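Local coordinates for maltose-binding protein MalE1 (Thermotoga maritima, PDB 6DTU) that binds maltotetraose in its pocket and, as a member of the bacterial solute-binding protein family, probably serves carbohydrate transport across the membrane, at residues 114-117 / 118-121; 215-219 / 220-224; 230-233 / 234-238; 291-294 / 295-299. All blocks are in the same frame, centred on the assembly; numbering follows the deposited sequence.

Contact 1: residues 114-117 / 118-121; sequences IYNK and DYVP
The carbonyl oxygen N116 O is gripped by two backbone amides, V120 N at 2.9 Å and Y119 N at 3.0 Å. It closes a beta turn (Y119 N) within an alpha turn (V120 N) as the chain leaves strand 112-116. The first donor lies in the carbonyl plane, the second well above it. The N116 side chain adds an Asx turn: with CG anti to the backbone N (chi1 -174°), OD1 reaches forward to accept from D118 N at 2.9 Å. Asparagine suits the place because its short amide reaches the NH two residues on and keeps an N-H to give. One water donates to both N116 OD1 and D118 OD2; a second accepts from N116 ND2 at 3.0 Å and donates to D118 OD2, so the carboxylate is tied to both ends of the amide. The amide stands at the edge of the Y119 ring, the two planes 71° apart and ND2 3.7 Å from CE2. Y119 OH hydrogen-bonds G221 O, tying the turn to the chain just beyond helix 211-219. V120 O lies near the plane of the Y115 ring at its edge, 3.2 Å from CD1, and also meets the CA-H of K117, with K117 CA 3.4 Å away.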
loop_
_atom_site.group_PDB
_atom_site.type_symbol
_atom_site.label_atom_id
_atom_site.label_comp_id
_atom_site.label_asym_id
_atom_site.label_seq_id
_atom_site.Cartn_x
_atom_site.Cartn_y
_atom_site.Cartn_z
ATOM N N ILE A 114 -3.852 -3.845 13.390
ATOM C CA ILE A 114 -5.227 -4.316 13.366
ATOM C C ILE A 114 -5.301 -5.461 14.358
ATOM O O ILE A 114 -4.476 -6.378 14.314
ATOM C CB ILE A 114 -5.636 -4.793 11.964
ATOM C CG1 ILE A 114 -5.433 -3.668 10.958
ATOM C CG2 ILE A 114 -7.111 -5.237 11.968
ATOM C CD1 ILE A 114 -5.661 -4.126 9.555
ATOM N N TYR A 115 -6.241 -5.391 15.287
ATOM C CA TYR A 115 -6.258 -6.375 16.357
ATOM C C TYR A 115 -7.657 -6.933 16.584
ATOM O O TYR A 115 -8.663 -6.251 16.374
ATOM C CB TYR A 115 -5.651 -5.798 17.657
ATOM C CG TYR A 115 -6.413 -4.589 18.189
ATOM C CD1 TYR A 115 -7.331 -4.732 19.224
ATOM C CD2 TYR A 115 -6.241 -3.319 17.627
ATOM C CE1 TYR A 115 -8.042 -3.641 19.707
ATOM C CE2 TYR A 115 -6.941 -2.211 18.110
ATOM C CZ TYR A 115 -7.845 -2.386 19.158
ATOM O OH TYR A 115 -8.568 -1.310 19.651
ATOM N N ASN A 116 -7.715 -8.212 16.961
ATOM C CA ASN A 116 -8.972 -8.908 17.235
ATOM C C ASN A 116 -9.331 -8.720 18.708
ATOM O O ASN A 116 -8.630 -9.224 19.593
ATOM C CB ASN A 116 -8.820 -10.390 16.888
ATOM C CG ASN A 116 -10.120 -11.171 17.014
ATOM O OD1 ASN A 116 -10.982 -10.847 17.822
ATOM N ND2 ASN A 116 -10.254 -12.214 16.205
ATOM N N LYS A 117 -10.443 -8.022 18.968
ATOM C CA LYS A 117 -10.793 -7.656 20.336
ATOM C C LYS A 117 -11.179 -8.857 21.184
ATOM O O LYS A 117 -11.183 -8.754 22.416
ATOM C CB LYS A 117 -11.912 -6.615 20.347
ATOM C CG LYS A 117 -11.491 -5.247 19.805
ATOM C CD LYS A 117 -12.672 -4.287 19.727
ATOM C CE LYS A 117 -12.254 -2.930 19.164
ATOM N NZ LYS A 117 -13.433 -2.028 18.962
ATOM N N ASP A 118 -11.505 -9.992 20.564
ATOM C CA ASP A 118 -11.772 -11.185 21.353
ATOM C C ASP A 118 -10.528 -11.632 22.099
ATOM O O ASP A 118 -10.620 -12.159 23.213
ATOM C CB ASP A 118 -12.239 -12.322 20.451
ATOM C CG ASP A 118 -13.666 -12.158 19.994
ATOM O OD1 ASP A 118 -14.397 -11.385 20.626
ATOM O OD2 ASP A 118 -14.038 -12.796 18.995
ATOM N N TYR A 119 -9.356 -11.433 21.500
ATOM C CA TYR A 119 -8.102 -11.844 22.111
ATOM C C TYR A 119 -7.364 -10.691 22.764
ATOM O O TYR A 119 -6.647 -10.906 23.744
ATOM C CB TYR A 119 -7.191 -12.458 21.047
ATOM C CG TYR A 119 -7.763 -13.670 20.372
ATOM C CD1 TYR A 119 -7.875 -14.879 21.049
ATOM C CD2 TYR A 119 -8.184 -13.613 19.052
ATOM C CE1 TYR A 119 -8.406 -15.997 20.423
ATOM C CE2 TYR A 119 -8.718 -14.721 18.421
ATOM C CZ TYR A 119 -8.825 -15.909 19.109
ATOM O OH TYR A 119 -9.358 -17.004 18.466
ATOM N N VAL A 120 -7.519 -9.482 22.227
ATOM C CA VAL A 120 -6.825 -8.277 22.677
ATOM C C VAL A 120 -7.869 -7.177 22.831
ATOM O O VAL A 120 -8.067 -6.363 21.916
ATOM C CB VAL A 120 -5.739 -7.877 21.670
ATOM C CG1 VAL A 120 -5.073 -6.577 22.080
ATOM C CG2 VAL A 120 -4.725 -8.974 21.543
ATOM N N PRO A 121 -8.560 -7.113 23.968
ATOM C CA PRO A 121 -9.593 -6.077 24.129
ATOM C C PRO A 121 -9.062 -4.665 23.968
ATOM O O PRO A 121 -9.763 -3.801 23.426
ATOM C CB PRO A 121 -10.137 -6.355 25.539
ATOM C CG PRO A 121 -9.871 -7.828 25.731
ATOM C CD PRO A 121 -8.549 -8.075 25.080
HETATM O O HOH W 1 -13.654 -11.137 16.709
HETATM O O HOH W 2 -12.366 -14.183 16.899
#

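Contact 2: residues 215-219 / 220-224; sequences DSMFR and EGQAA
M217 O accepts from Q222 N at 2.8 Å, and F218 O from G221 N at 3.1 Å, where helix 211-219 gives way to the chain leading into strand 223-228. The second donor stands far out of the plane of its carbonyl. An ordinary helical bond, E220 N to S216 O at 3.0 Å, precedes them. The tight part lies on the inner side. Here A223 CB lies 4.2 Å from both M217 CB and F218 CD1; a small residue suits this spot. With its CG anti to the backbone N (chi1 -168°), the F218 ring reaches inward. A223 O comes within 3.2 Å of F218 CD1, A224 O lies at the ring edge, and the ring also packs on I114, I226, I241 and the Y236 ring. Replacing the F218 ring by the methyl of an alanine is likely to open a gap between helix and sheet, leaving the A223 methyl and these isoleucines without the ring they pack on. A water donates to both F218 O and A223 O, joining helix end to strand.

The outer side is looser. R219 and E220 are neighbours with guanidinium and carboxylate planes 81° apart, and their salt bridge, NH2 to OE2 at 3.6 Å, is long. A water at the edge of the guanidinium bridges the pair. G221 takes a positive phi (78°), which a residue without a side chain adopts easily. It is the C-prime residue of a Schellman motif, which ends the helix and turns the chain back toward the sheet.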
loop_
_atom_site.group_PDB
_atom_site.type_symbol
_atom_site.label_atom_id
_atom_site.label_comp_id
_atom_site.label_asym_id
_atom_site.label_seq_id
_atom_site.Cartn_x
_atom_site.Cartn_y
_atom_site.Cartn_z
ATOM N N ASP A 215 -3.160 -12.336 6.418
ATOM C CA ASP A 215 -4.502 -11.911 6.065
ATOM C C ASP A 215 -5.517 -13.012 6.356
ATOM O O ASP A 215 -6.558 -12.757 6.975
ATOM C CB ASP A 215 -4.480 -11.572 4.576
ATOM C CG ASP A 215 -5.676 -10.744 4.122
ATOM O OD1 ASP A 215 -6.135 -9.864 4.866
ATOM O OD2 ASP A 215 -6.116 -10.949 2.986
ATOM N N SER A 216 -5.223 -14.240 5.919
ATOM C CA SER A 216 -6.149 -15.351 6.089
ATOM C C SER A 216 -6.323 -15.741 7.553
ATOM O O SER A 216 -7.440 -15.972 8.004
ATOM C CB SER A 216 -5.722 -16.556 5.254
ATOM O OG SER A 216 -4.482 -17.057 5.678
ATOM N N MET A 217 -5.229 -15.853 8.310
ATOM C CA MET A 217 -5.400 -16.191 9.721
ATOM C C MET A 217 -6.197 -15.121 10.459
ATOM O O MET A 217 -7.065 -15.436 11.281
ATOM C CB MET A 217 -4.056 -16.477 10.389
ATOM C CG MET A 217 -3.337 -17.665 9.784
ATOM S SD MET A 217 -1.921 -18.182 10.752
ATOM C CE MET A 217 -2.730 -18.770 12.243
ATOM N N PHE A 218 -5.947 -13.846 10.164
ATOM C CA PHE A 218 -6.717 -12.826 10.861
ATOM C C PHE A 218 -8.182 -12.879 10.466
ATOM O O PHE A 218 -9.061 -12.860 11.333
ATOM C CB PHE A 218 -6.154 -11.426 10.636
ATOM C CG PHE A 218 -6.741 -10.410 11.572
ATOM C CD1 PHE A 218 -6.217 -10.226 12.836
ATOM C CD2 PHE A 218 -7.855 -9.676 11.196
ATOM C CE1 PHE A 218 -6.777 -9.302 13.721
ATOM C CE2 PHE A 218 -8.421 -8.750 12.064
ATOM C CZ PHE A 218 -7.873 -8.570 13.332
ATOM N N ARG A 219 -8.465 -13.023 9.176
ATOM C CA ARG A 219 -9.850 -13.059 8.730
ATOM C C ARG A 219 -10.588 -14.252 9.321
ATOM O O ARG A 219 -11.788 -14.159 9.605
ATOM C CB ARG A 219 -9.864 -13.124 7.209
ATOM C CG ARG A 219 -11.241 -13.055 6.576
ATOM C CD ARG A 219 -11.136 -13.241 5.072
ATOM N NE ARG A 219 -10.719 -14.600 4.766
ATOM C CZ ARG A 219 -9.614 -14.949 4.108
ATOM N NH1 ARG A 219 -8.779 -14.040 3.626
ATOM N NH2 ARG A 219 -9.355 -16.238 3.924
ATOM N N GLU A 220 -9.894 -15.368 9.527
ATOM C CA GLU A 220 -10.514 -16.584 10.030
ATOM C C GLU A 220 -10.519 -16.686 11.551
ATOM O O GLU A 220 -10.870 -17.741 12.092
ATOM C CB GLU A 220 -9.913 -17.827 9.371
ATOM C CG GLU A 220 -10.007 -17.801 7.848
ATOM C CD GLU A 220 -9.332 -18.980 7.203
ATOM O OE1 GLU A 220 -8.558 -19.678 7.889
ATOM O OE2 GLU A 220 -9.576 -19.207 5.997
ATOM N N GLY A 221 -10.177 -15.613 12.247
ATOM C CA GLY A 221 -10.237 -15.598 13.697
ATOM C C GLY A 221 -9.100 -16.294 14.397
ATOM O O GLY A 221 -9.221 -16.625 15.587
ATOM N N GLN A 222 -7.983 -16.500 13.700
ATOM C CA GLN A 222 -6.854 -17.257 14.214
ATOM C C GLN A 222 -5.635 -16.385 14.497
ATOM O O GLN A 222 -4.533 -16.918 14.625
ATOM C CB GLN A 222 -6.488 -18.405 13.275
ATOM C CG GLN A 222 -7.627 -19.378 13.002
ATOM C CD GLN A 222 -7.257 -20.397 11.948
ATOM O OE1 GLN A 222 -6.925 -20.042 10.816
ATOM N NE2 GLN A 222 -7.294 -21.667 12.316
ATOM N N ALA A 223 -5.788 -15.064 14.520
ATOM C CA ALA A 223 -4.671 -14.173 14.805
ATOM C C ALA A 223 -5.137 -12.987 15.642
ATOM O O ALA A 223 -6.128 -12.324 15.316
ATOM C CB ALA A 223 -3.920 -13.719 13.542
ATOM N N ALA A 224 -4.402 -12.711 16.712
ATOM C CA ALA A 224 -4.816 -11.663 17.630
ATOM C C ALA A 224 -4.447 -10.274 17.116
ATOM O O ALA A 224 -5.228 -9.331 17.281
ATOM C CB ALA A 224 -4.213 -11.917 19.004
HETATM O O HOH W 3 -8.370 -12.906 14.072
HETATM O O HOH W 4 -11.610 -18.180 5.048
#

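Contact 3: residues 230-233 / 234-238; sequences PWAI and KAYKD. With GLC (alpha-D-glucopyranose), chain C; GLC (alpha-D-glucopyranose), chain B.
A232 meets the face of the Y236 ring with its carbonyl oxygen: A232 O sits over the ring centre, 3.2 Å above its plane, and the methyl packs alongside, A232 CB lying 3.6 Å from Y236 CZ. Alanine is small enough for the tyrosine to fold back over it. I233 adds an apolar contact, its CD1 4.0 Å from Y236 CD2. Backbone bonds start helix 233-238: K237 N gives to I233 O at 2.9 Å, while the bond from Y236 N to A232 O is weak. Two waters extend the pattern, linking P230 O with K234 N and W231 O with A235 N. Charge acts at the outer surface, where K234 NZ donates to D238 OD2 at 2.8 Å, one helical turn on. The last kind is sugar contact. W231 CG, set between the backbone N and carbonyl carbon (chi1 54°), brings one face of the indole against two glucoses joined by a 1-4 linkage. C1 of the chain C glucose is 3.5 Å from W231 CZ2, and C4 of the chain B glucose lies over the same face. A serine at W231 would probably leave both glucoses without this flat apolar support. Such an aromatic platform under sugar rings is characteristic of maltodextrin-binding pockets, and here it stands just before the helix.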
loop_
_atom_site.group_PDB
_atom_site.type_symbol
_atom_site.label_atom_id
_atom_site.label_comp_id
_atom_site.label_asym_id
_atom_site.label_seq_id
_atom_site.Cartn_x
_atom_site.Cartn_y
_atom_site.Cartn_z
ATOM N N PRO A 230 -5.734 -0.660 5.350
ATOM C CA PRO A 230 -7.197 -0.541 5.354
ATOM C C PRO A 230 -7.877 -1.325 4.245
ATOM O O PRO A 230 -9.086 -1.564 4.326
ATOM C CB PRO A 230 -7.424 0.978 5.237
ATOM C CG PRO A 230 -6.188 1.468 4.493
ATOM C CD PRO A 230 -5.056 0.597 5.006
ATOM N N TRP A 231 -7.137 -1.703 3.204
ATOM C CA TRP A 231 -7.657 -2.585 2.171
ATOM C C TRP A 231 -8.099 -3.929 2.720
ATOM O O TRP A 231 -8.828 -4.644 2.035
ATOM C CB TRP A 231 -6.566 -2.836 1.121
ATOM C CG TRP A 231 -5.261 -3.338 1.696
ATOM C CD1 TRP A 231 -4.958 -4.626 2.028
ATOM C CD2 TRP A 231 -4.098 -2.559 2.018
ATOM N NE1 TRP A 231 -3.685 -4.700 2.526
ATOM C CE2 TRP A 231 -3.134 -3.443 2.544
ATOM C CE3 TRP A 231 -3.788 -1.196 1.937
ATOM C CZ2 TRP A 231 -1.866 -3.016 2.967
ATOM C CZ3 TRP A 231 -2.530 -0.776 2.349
ATOM C CH2 TRP A 231 -1.593 -1.682 2.879
ATOM N N ALA A 232 -7.668 -4.307 3.920
ATOM C CA ALA A 232 -7.966 -5.631 4.445
ATOM C C ALA A 232 -9.213 -5.685 5.321
ATOM O O ALA A 232 -9.703 -6.786 5.597
ATOM C CB ALA A 232 -6.757 -6.157 5.223
ATOM N N ILE A 233 -9.764 -4.532 5.699
ATOM C CA ILE A 233 -10.731 -4.428 6.781
ATOM C C ILE A 233 -12.109 -4.938 6.382
ATOM O O ILE A 233 -12.796 -5.588 7.183
ATOM C CB ILE A 233 -10.771 -2.969 7.242
ATOM C CG1 ILE A 233 -9.516 -2.647 8.052
ATOM C CG2 ILE A 233 -12.089 -2.646 7.937
ATOM C CD1 ILE A 233 -9.354 -3.485 9.243
ATOM N N LYS A 234 -12.568 -4.621 5.168
ATOM C CA LYS A 234 -13.912 -5.040 4.780
ATOM C C LYS A 234 -14.051 -6.549 4.835
ATOM O O LYS A 234 -15.051 -7.073 5.327
ATOM C CB LYS A 234 -14.261 -4.538 3.381
ATOM C CG LYS A 234 -15.703 -4.866 3.009
ATOM C CD LYS A 234 -16.092 -4.321 1.652
ATOM C CE LYS A 234 -17.607 -4.359 1.445
ATOM N NZ LYS A 234 -18.193 -5.719 1.621
ATOM N N ALA A 235 -13.028 -7.271 4.380
ATOM C CA ALA A 235 -13.099 -8.729 4.438
ATOM C C ALA A 235 -13.143 -9.218 5.880
ATOM O O ALA A 235 -13.844 -10.192 6.196
ATOM C CB ALA A 235 -11.917 -9.342 3.680
ATOM N N TYR A 236 -12.422 -8.553 6.785
ATOM C CA TYR A 236 -12.465 -8.970 8.184
ATOM C C TYR A 236 -13.837 -8.703 8.789
ATOM O O TYR A 236 -14.364 -9.519 9.559
ATOM C CB TYR A 236 -11.369 -8.273 9.002
ATOM C CG TYR A 236 -9.952 -8.451 8.527
ATOM C CD1 TYR A 236 -9.559 -9.557 7.770
ATOM C CD2 TYR A 236 -9.000 -7.498 8.835
ATOM C CE1 TYR A 236 -8.241 -9.691 7.338
ATOM C CE2 TYR A 236 -7.677 -7.626 8.419
ATOM C CZ TYR A 236 -7.312 -8.727 7.669
ATOM O OH TYR A 236 -6.003 -8.830 7.234
ATOM N N LYS A 237 -14.433 -7.571 8.438
ATOM C CA LYS A 237 -15.748 -7.227 8.960
ATOM C C LYS A 237 -16.802 -8.202 8.446
ATOM O O LYS A 237 -17.607 -8.726 9.226
ATOM C CB LYS A 237 -16.056 -5.784 8.542
ATOM C CG LYS A 237 -17.321 -5.179 9.134
ATOM C CD LYS A 237 -17.611 -3.860 8.440
ATOM C CE LYS A 237 -17.537 -2.692 9.399
ATOM N NZ LYS A 237 -18.714 -2.665 10.316
ATOM N N ASP A 238 -16.763 -8.529 7.152
ATOM C CA ASP A 238 -17.736 -9.469 6.603
ATOM C C ASP A 238 -17.575 -10.862 7.196
ATOM O O ASP A 238 -18.544 -11.629 7.275
ATOM C CB ASP A 238 -17.620 -9.502 5.079
ATOM C CG ASP A 238 -18.037 -8.191 4.421
ATOM O OD1 ASP A 238 -18.686 -7.343 5.086
ATOM O OD2 ASP A 238 -17.711 -7.995 3.225
HETATM C C1 GLC C . -0.781 -2.968 -0.370
HETATM C C2 GLC C . -0.398 -1.560 -0.642
HETATM C C3 GLC C . 0.591 -1.478 -1.713
HETATM C C4 GLC C . 1.833 -2.279 -1.378
HETATM C C5 GLC C . 1.487 -3.761 -1.041
HETATM C C6 GLC C . 2.595 -4.475 -0.477
HETATM O O2 GLC C . -1.598 -0.875 -1.109
HETATM O O3 GLC C . 1.045 -0.085 -1.892
HETATM O O4 GLC C . 2.725 -2.328 -2.546
HETATM O O5 GLC C . 0.413 -3.713 0.037
HETATM O O6 GLC C . 2.294 -5.861 -0.497
HETATM C C1 GLC B . -4.836 -5.648 -2.311
HETATM C C2 GLC B . -4.864 -4.175 -2.208
HETATM C C3 GLC B . -3.523 -3.584 -2.364
HETATM C C4 GLC B . -2.570 -4.141 -1.364
HETATM C C5 GLC B . -2.447 -5.678 -1.542
HETATM C C6 GLC B . -1.726 -6.312 -0.523
HETATM O O1 GLC B . -4.466 -6.029 -3.597
HETATM O O2 GLC B . -5.766 -3.692 -3.256
HETATM O O3 GLC B . -3.681 -2.129 -2.185
HETATM O O4 GLC B . -1.259 -3.543 -1.551
HETATM O O5 GLC B . -3.879 -6.212 -1.379
HETATM O O6 GLC B . -1.559 -7.691 -0.871
HETATM O O HOH W 5 -11.284 -2.935 3.209
HETATM O O HOH W 6 -11.104 -6.303 2.405
#

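Contact 4: residues 291-294 / 295-299; sequences TMYR and IYLGD
T291 O, inside helix 289-298, accepts from I295 N at 2.9 Å. The side chain of I295 leans back over the same carbonyl, with CG1 3.4 Å from T291 O, and it also touches L20 of helix 14-28, a branched apolar residue in a buried place between two helices.

M292 O takes Y296 N at 3.0 Å. The CB of M292 points away from the next turn, and the side chain packs on I104 and Y106 of strand 100-109; a long apolar side chain suits the place because it reaches this strand.

Y293 meets two side chains of the following turn. Its CG is anti to the backbone N (chi1 -177°), which carries the ring along the helix past the residues of that turn. L297 CD1 sits over the centre of one face in a CH-pi contact, 4.2 Å from the centroid of the Y293 ring and 12° off the ring normal. The Y293 and Y296 side chains cross obliquely, CE1 of Y293 being 4.1 Å from CD2 of Y296, and both touch V312. Y293 O accepts from L297 N at 2.8 Å.

R294 O accepts from G298 N at 3.0 Å, and the R294 guanidinium makes a salt bridge with E23; the bonds that follow, from D299 N, are weak. D299 has left the helix, and its carboxylate holds R301 NE and Y106 OH. Because R301 also hydrogen-bonds the sugar, D299, just past the helix end, belongs to the second shell of the maltotetraose site.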
loop_
_atom_site.group_PDB
_atom_site.type_symbol
_atom_site.label_atom_id
_atom_site.label_comp_id
_atom_site.label_asym_id
_atom_site.label_seq_id
_atom_site.Cartn_x
_atom_site.Cartn_y
_atom_site.Cartn_z
ATOM N N THR A 291 -19.700 8.880 -6.564
ATOM C CA THR A 291 -18.976 7.703 -7.018
ATOM C C THR A 291 -17.785 7.421 -6.134
ATOM O O THR A 291 -17.513 6.261 -5.815
ATOM C CB THR A 291 -18.507 7.873 -8.448
ATOM O OG1 THR A 291 -19.589 8.397 -9.209
ATOM C CG2 THR A 291 -18.111 6.517 -8.985
ATOM N N MET A 292 -17.079 8.480 -5.704
ATOM C CA MET A 292 -15.929 8.296 -4.826
ATOM C C MET A 292 -16.358 7.758 -3.469
ATOM O O MET A 292 -15.643 6.951 -2.859
ATOM C CB MET A 292 -15.168 9.620 -4.713
ATOM C CG MET A 292 -14.300 9.893 -5.916
ATOM S SD MET A 292 -12.832 8.862 -5.818
ATOM C CE MET A 292 -12.015 9.173 -7.400
ATOM N N TYR A 293 -17.538 8.160 -3.000
ATOM C CA TYR A 293 -18.037 7.635 -1.739
ATOM C C TYR A 293 -18.454 6.176 -1.881
ATOM O O TYR A 293 -18.164 5.361 -0.998
ATOM C CB TYR A 293 -19.153 8.549 -1.228
ATOM C CG TYR A 293 -19.741 8.204 0.115
ATOM C CD1 TYR A 293 -18.923 7.926 1.188
ATOM C CD2 TYR A 293 -21.113 8.287 0.334
ATOM C CE1 TYR A 293 -19.458 7.638 2.452
ATOM C CE2 TYR A 293 -21.655 8.012 1.580
ATOM C CZ TYR A 293 -20.830 7.694 2.627
ATOM O OH TYR A 293 -21.370 7.433 3.858
ATOM N N ARG A 294 -19.085 5.824 -3.009
ATOM C CA ARG A 294 -19.419 4.433 -3.281
ATOM C C ARG A 294 -18.170 3.567 -3.367
ATOM O O ARG A 294 -18.182 2.425 -2.907
ATOM C CB ARG A 294 -20.263 4.315 -4.544
ATOM C CG ARG A 294 -21.628 4.886 -4.339
ATOM C CD ARG A 294 -22.396 4.922 -5.635
ATOM N NE ARG A 294 -22.585 3.583 -6.140
ATOM C CZ ARG A 294 -22.992 3.291 -7.367
ATOM N NH1 ARG A 294 -23.262 4.255 -8.229
ATOM N NH2 ARG A 294 -23.113 2.021 -7.727
ATOM N N ILE A 295 -17.088 4.093 -3.956
ATOM C CA ILE A 295 -15.813 3.377 -3.966
ATOM C C ILE A 295 -15.306 3.159 -2.547
ATOM O O ILE A 295 -14.878 2.052 -2.192
ATOM C CB ILE A 295 -14.775 4.076 -4.874
ATOM C CG1 ILE A 295 -15.167 3.912 -6.350
ATOM C CG2 ILE A 295 -13.367 3.495 -4.646
ATOM C CD1 ILE A 295 -14.362 4.780 -7.271
ATOM N N TYR A 296 -15.348 4.207 -1.708
ATOM C CA TYR A 296 -15.000 4.031 -0.297
ATOM C C TYR A 296 -15.845 2.943 0.348
ATOM O O TYR A 296 -15.331 2.092 1.077
ATOM C CB TYR A 296 -15.157 5.342 0.496
ATOM C CG TYR A 296 -15.177 5.079 1.994
ATOM C CD1 TYR A 296 -13.996 4.979 2.720
ATOM C CD2 TYR A 296 -16.378 4.889 2.670
ATOM C CE1 TYR A 296 -14.017 4.713 4.088
ATOM C CE2 TYR A 296 -16.412 4.660 4.004
ATOM C CZ TYR A 296 -15.236 4.544 4.720
ATOM O OH TYR A 296 -15.296 4.261 6.072
ATOM N N LEU A 297 -17.158 2.988 0.141
ATOM C CA LEU A 297 -18.017 1.989 0.781
ATOM C C LEU A 297 -17.667 0.583 0.328
ATOM O O LEU A 297 -17.774 -0.365 1.116
ATOM C CB LEU A 297 -19.487 2.311 0.509
ATOM C CG LEU A 297 -19.953 3.582 1.214
ATOM C CD1 LEU A 297 -21.369 3.894 0.783
ATOM C CD2 LEU A 297 -19.863 3.413 2.730
ATOM N N GLY A 298 -17.248 0.429 -0.931
ATOM C CA GLY A 298 -16.828 -0.862 -1.445
ATOM C C GLY A 298 -15.403 -1.242 -1.113
ATOM O O GLY A 298 -15.087 -2.434 -1.090
ATOM N N ASP A 299 -14.553 -0.259 -0.824
ATOM C CA ASP A 299 -13.121 -0.486 -0.617
ATOM C C ASP A 299 -12.644 0.589 0.351
ATOM O O ASP A 299 -12.022 1.578 -0.063
ATOM C CB ASP A 299 -12.384 -0.392 -1.964
ATOM C CG ASP A 299 -10.885 -0.528 -1.848
ATOM O OD1 ASP A 299 -10.389 -0.922 -0.778
ATOM O OD2 ASP A 299 -10.190 -0.246 -2.859
#

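Contacts 1 and 2 hold neighbouring strands of one mixed sheet, 112-116 and 223-228, and N116 N probably hydrogen-bonds A224 O (2.7 Å) between them. Both are chain reversals, built on backbone bonds and waters. Contact 3 packs against both: D215 OD1 meets Y236 OH at 2.6 Å, and I114 CD1 lies 3.8 Å from I233 CD1. Contact 4 belongs with the other large sheet, reaching contact 3 where K234 CD touches G298 O at 3.5 Å. Each contact is part buried, part exposed. Water and charge mark the outer sides of contacts 1 to 3, whereas contact 4 has L297 and Y293 toward its outer side beside the charged R294. Contact 3 alone touches sugar directly.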